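Local coordinates for tryptophan decarboxylase 1 (Oryza sativa subsp. japonica, PDB 6KHO), which catalyses the pyridoxal 5'-phosphate-dependent decarboxylation of L-tryptophan to tryptamine, and of 5-hydroxy-L-tryptophan to serotonin, as a homodimer, at residues R312-G317 and P430-L435. Numbering follows the deposited sequence.
Sequences RHHLDG and PRNFAL
His314 NE2 lies 2.6 Å from a water oxygen placed in the plane of the imidazole, and the same water donates to Asn432 O at 2.9 Å, bridging a side chain of one loop and the backbone of the other. Beside this water bridge the side chains of His314 and Phe433 approach from opposite directions. Phe433 CZ sits over one face of the imidazole, displaced toward its rim and 3.7 Å from His314 CD2, while the ring planes are inclined at 58°. His313 CE1 approaches the other face, so that the imidazole lies between its neighbour and the phenyl. With CG anti to the carbonyl carbon (chi1 -68°), His314 extends from the 3-10 turn 313-315 toward Phe433. Asn432 CB packs on a face of the phenyl, and Asn432 ND2 is hydrogen-bonded to Asn276 O. Without the imidazole, as with an alanine here, the water is likely to lose one of its partners and a gap to open beside Phe433 CE1 and CZ. The side chain of Phe433 is about 7 Å from that of Phe104, which binds serotonin; near this substrate pocket, an oblique aromatic contact and one water probably constrain the loops less firmly than direct hydrogen bonds would.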
ATOM      1  N   ARG A 312      17.150  -4.007 -23.463  1.00 36.92           N
ATOM      2  CA  ARG A 312      17.974  -3.893 -22.268  1.00 36.95           C
ATOM      3  C   ARG A 312      19.007  -2.770 -22.375  1.00 39.42           C
ATOM      4  O   ARG A 312      19.534  -2.326 -21.347  1.00 38.38           O
ATOM      5  CB  ARG A 312      18.631  -5.257 -21.996  1.00 39.51           C
ATOM      6  CG  ARG A 312      19.494  -5.366 -20.742  1.00 37.16           C
ATOM      7  CD  ARG A 312      18.870  -4.725 -19.504  1.00 35.03           C
ATOM      8  NE  ARG A 312      19.795  -4.831 -18.378  1.00 33.55           N
ATOM      9  CZ  ARG A 312      20.889  -4.083 -18.231  1.00 37.73           C
ATOM     10  NH1 ARG A 312      21.193  -3.149 -19.132  1.00 36.98           N
ATOM     11  NH2 ARG A 312      21.683  -4.270 -17.184  1.00 36.73           N
ATOM     12  N   HIS A 313      19.272  -2.257 -23.585  1.00 37.66           N
ATOM     13  CA  HIS A 313      20.222  -1.152 -23.715  1.00 39.20           C
ATOM     14  C   HIS A 313      19.720   0.133 -23.068  1.00 40.71           C
ATOM     15  O   HIS A 313      20.538   0.991 -22.713  1.00 39.33           O
ATOM     16  CB  HIS A 313      20.553  -0.887 -25.187  1.00 39.99           C
ATOM     17  CG  HIS A 313      19.390  -0.397 -25.990  1.00 40.48           C
ATOM     18  ND1 HIS A 313      19.114   0.944 -26.158  1.00 40.85           N
ATOM     19  CD2 HIS A 313      18.429  -1.068 -26.671  1.00 39.29           C
ATOM     20  CE1 HIS A 313      18.034   1.078 -26.905  1.00 38.21           C
ATOM     21  NE2 HIS A 313      17.597  -0.126 -27.228  1.00 40.61           N
ATOM     22  N   HIS A 314      18.400   0.288 -22.902  1.00 36.55           N
ATOM     23  CA  HIS A 314      17.875   1.467 -22.221  1.00 37.26           C
ATOM     24  C   HIS A 314      18.300   1.534 -20.763  1.00 36.50           C
ATOM     25  O   HIS A 314      18.139   2.587 -20.136  1.00 33.76           O
ATOM     26  CB  HIS A 314      16.344   1.500 -22.303  1.00 35.79           C
ATOM     27  CG  HIS A 314      15.822   1.721 -23.687  1.00 39.02           C
ATOM     28  ND1 HIS A 314      16.052   2.883 -24.393  1.00 37.71           N
ATOM     29  CD2 HIS A 314      15.086   0.926 -24.501  1.00 39.76           C
ATOM     30  CE1 HIS A 314      15.473   2.798 -25.577  1.00 40.47           C
ATOM     31  NE2 HIS A 314      14.879   1.620 -25.668  1.00 40.59           N
ATOM     32  N   LEU A 315      18.812   0.441 -20.204  1.00 34.61           N
ATOM     33  CA  LEU A 315      19.258   0.424 -18.817  1.00 36.16           C
ATOM     34  C   LEU A 315      20.776   0.436 -18.692  1.00 38.92           C
ATOM     35  O   LEU A 315      21.295   0.299 -17.580  1.00 39.80           O
ATOM     36  CB  LEU A 315      18.680  -0.792 -18.089  1.00 35.32           C
ATOM     37  CG  LEU A 315      17.187  -0.724 -17.766  1.00 35.53           C
ATOM     38  CD1 LEU A 315      16.777  -1.937 -16.918  1.00 31.71           C
ATOM     39  CD2 LEU A 315      16.871   0.583 -17.051  1.00 34.38           C
ATOM     40  N   ASP A 316      21.505   0.586 -19.797  1.00 40.35           N
ATOM     41  CA  ASP A 316      22.958   0.671 -19.693  1.00 40.79           C
ATOM     42  C   ASP A 316      23.351   1.830 -18.780  1.00 38.72           C
ATOM     43  O   ASP A 316      22.802   2.932 -18.875  1.00 39.55           O
ATOM     44  CB  ASP A 316      23.582   0.821 -21.079  1.00 43.02           C
ATOM     45  CG  ASP A 316      23.482  -0.465 -21.896  1.00 47.61           C
ATOM     46  OD1 ASP A 316      22.930  -1.463 -21.374  1.00 47.07           O
ATOM     47  OD2 ASP A 316      23.948  -0.482 -23.053  1.00 48.89           O
ATOM     48  N   GLY A 317      24.267   1.561 -17.859  1.00 37.31           N
ATOM     49  CA  GLY A 317      24.637   2.517 -16.843  1.00 35.77           C
ATOM     50  C   GLY A 317      23.978   2.288 -15.501  1.00 36.83           C
ATOM     51  O   GLY A 317      24.384   2.922 -14.515  1.00 33.85           O
ATOM     52  N   PRO A 430       9.457   9.564 -31.772  1.00 42.57           N
ATOM     53  CA  PRO A 430       9.750   8.156 -32.072  1.00 42.39           C
ATOM     54  C   PRO A 430       9.136   7.250 -31.015  1.00 43.17           C
ATOM     55  O   PRO A 430       9.053   7.608 -29.839  1.00 41.27           O
ATOM     56  CB  PRO A 430      11.283   8.089 -32.045  1.00 44.06           C
ATOM     57  CG  PRO A 430      11.743   9.507 -32.205  1.00 43.67           C
ATOM     58  CD  PRO A 430      10.683  10.365 -31.596  1.00 41.67           C
ATOM     59  N   ARG A 431       8.680   6.076 -31.450  1.00 41.16           N
ATOM     60  CA  ARG A 431       8.062   5.097 -30.558  1.00 39.93           C
ATOM     61  C   ARG A 431       9.141   4.154 -30.032  1.00 38.87           C
ATOM     62  O   ARG A 431       9.780   3.442 -30.812  1.00 39.65           O
ATOM     63  CB  ARG A 431       6.963   4.316 -31.287  1.00 42.34           C
ATOM     64  CG  ARG A 431       6.330   3.163 -30.479  1.00 39.16           C
ATOM     65  CD  ARG A 431       5.756   2.074 -31.392  1.00 39.58           C
ATOM     66  NE  ARG A 431       6.764   1.599 -32.333  1.00 41.96           N
ATOM     67  CZ  ARG A 431       7.768   0.785 -32.012  1.00 46.60           C
ATOM     68  NH1 ARG A 431       7.894   0.333 -30.768  1.00 43.10           N
ATOM     69  NH2 ARG A 431       8.654   0.425 -32.933  1.00 41.74           N
ATOM     70  N   ASN A 432       9.350   4.156 -28.711  1.00 38.85           N
ATOM     71  CA  ASN A 432      10.327   3.258 -28.097  1.00 38.00           C
ATOM     72  C   ASN A 432       9.717   1.943 -27.622  1.00 36.56           C
ATOM     73  O   ASN A 432      10.394   0.906 -27.650  1.00 38.56           O
ATOM     74  CB  ASN A 432      11.005   3.944 -26.907  1.00 37.07           C
ATOM     75  CG  ASN A 432      11.899   5.089 -27.330  1.00 39.51           C
ATOM     76  OD1 ASN A 432      12.706   4.940 -28.239  1.00 38.99           O
ATOM     77  ND2 ASN A 432      11.747   6.245 -26.680  1.00 38.96           N
ATOM     78  N   PHE A 433       8.461   1.961 -27.182  1.00 35.44           N
ATOM     79  CA  PHE A 433       7.861   0.779 -26.571  1.00 36.55           C
ATOM     80  C   PHE A 433       6.494   0.505 -27.184  1.00 36.05           C
ATOM     81  O   PHE A 433       6.402   0.317 -28.400  1.00 36.53           O
ATOM     82  CB  PHE A 433       7.817   0.970 -25.054  1.00 31.34           C
ATOM     83  CG  PHE A 433       9.176   1.308 -24.468  1.00 34.80           C
ATOM     84  CD1 PHE A 433      10.164   0.334 -24.377  1.00 34.45           C
ATOM     85  CD2 PHE A 433       9.479   2.599 -24.067  1.00 31.54           C
ATOM     86  CE1 PHE A 433      11.420   0.641 -23.866  1.00 35.45           C
ATOM     87  CE2 PHE A 433      10.731   2.920 -23.552  1.00 31.78           C
ATOM     88  CZ  PHE A 433      11.706   1.939 -23.452  1.00 34.28           C
ATOM     89  N   ALA A 434       5.426   0.473 -26.381  1.00 36.88           N
ATOM     90  CA  ALA A 434       4.103   0.144 -26.907  1.00 36.53           C
ATOM     91  C   ALA A 434       3.154   1.337 -26.874  1.00 36.87           C
ATOM     92  O   ALA A 434       1.932   1.157 -26.963  1.00 37.81           O
ATOM     93  CB  ALA A 434       3.497  -1.044 -26.153  1.00 33.37           C
ATOM     94  N   LEU A 435       3.687   2.550 -26.753  1.00 34.43           N
ATOM     95  CA  LEU A 435       2.895   3.771 -26.767  1.00 34.58           C
ATOM     96  C   LEU A 435       3.223   4.561 -28.028  1.00 38.26           C
ATOM     97  O   LEU A 435       4.401   4.781 -28.343  1.00 36.10           O
ATOM     98  CB  LEU A 435       3.164   4.620 -25.522  1.00 34.35           C
ATOM     99  CG  LEU A 435       2.673   6.075 -25.520  1.00 37.81           C
ATOM    100  CD1 LEU A 435       1.175   6.156 -25.201  1.00 38.29           C
ATOM    101  CD2 LEU A 435       3.482   6.913 -24.542  1.00 36.46           C
TER
HETATM  102  O   HOH W   1      13.258   0.971 -27.641  1.00 42.18           O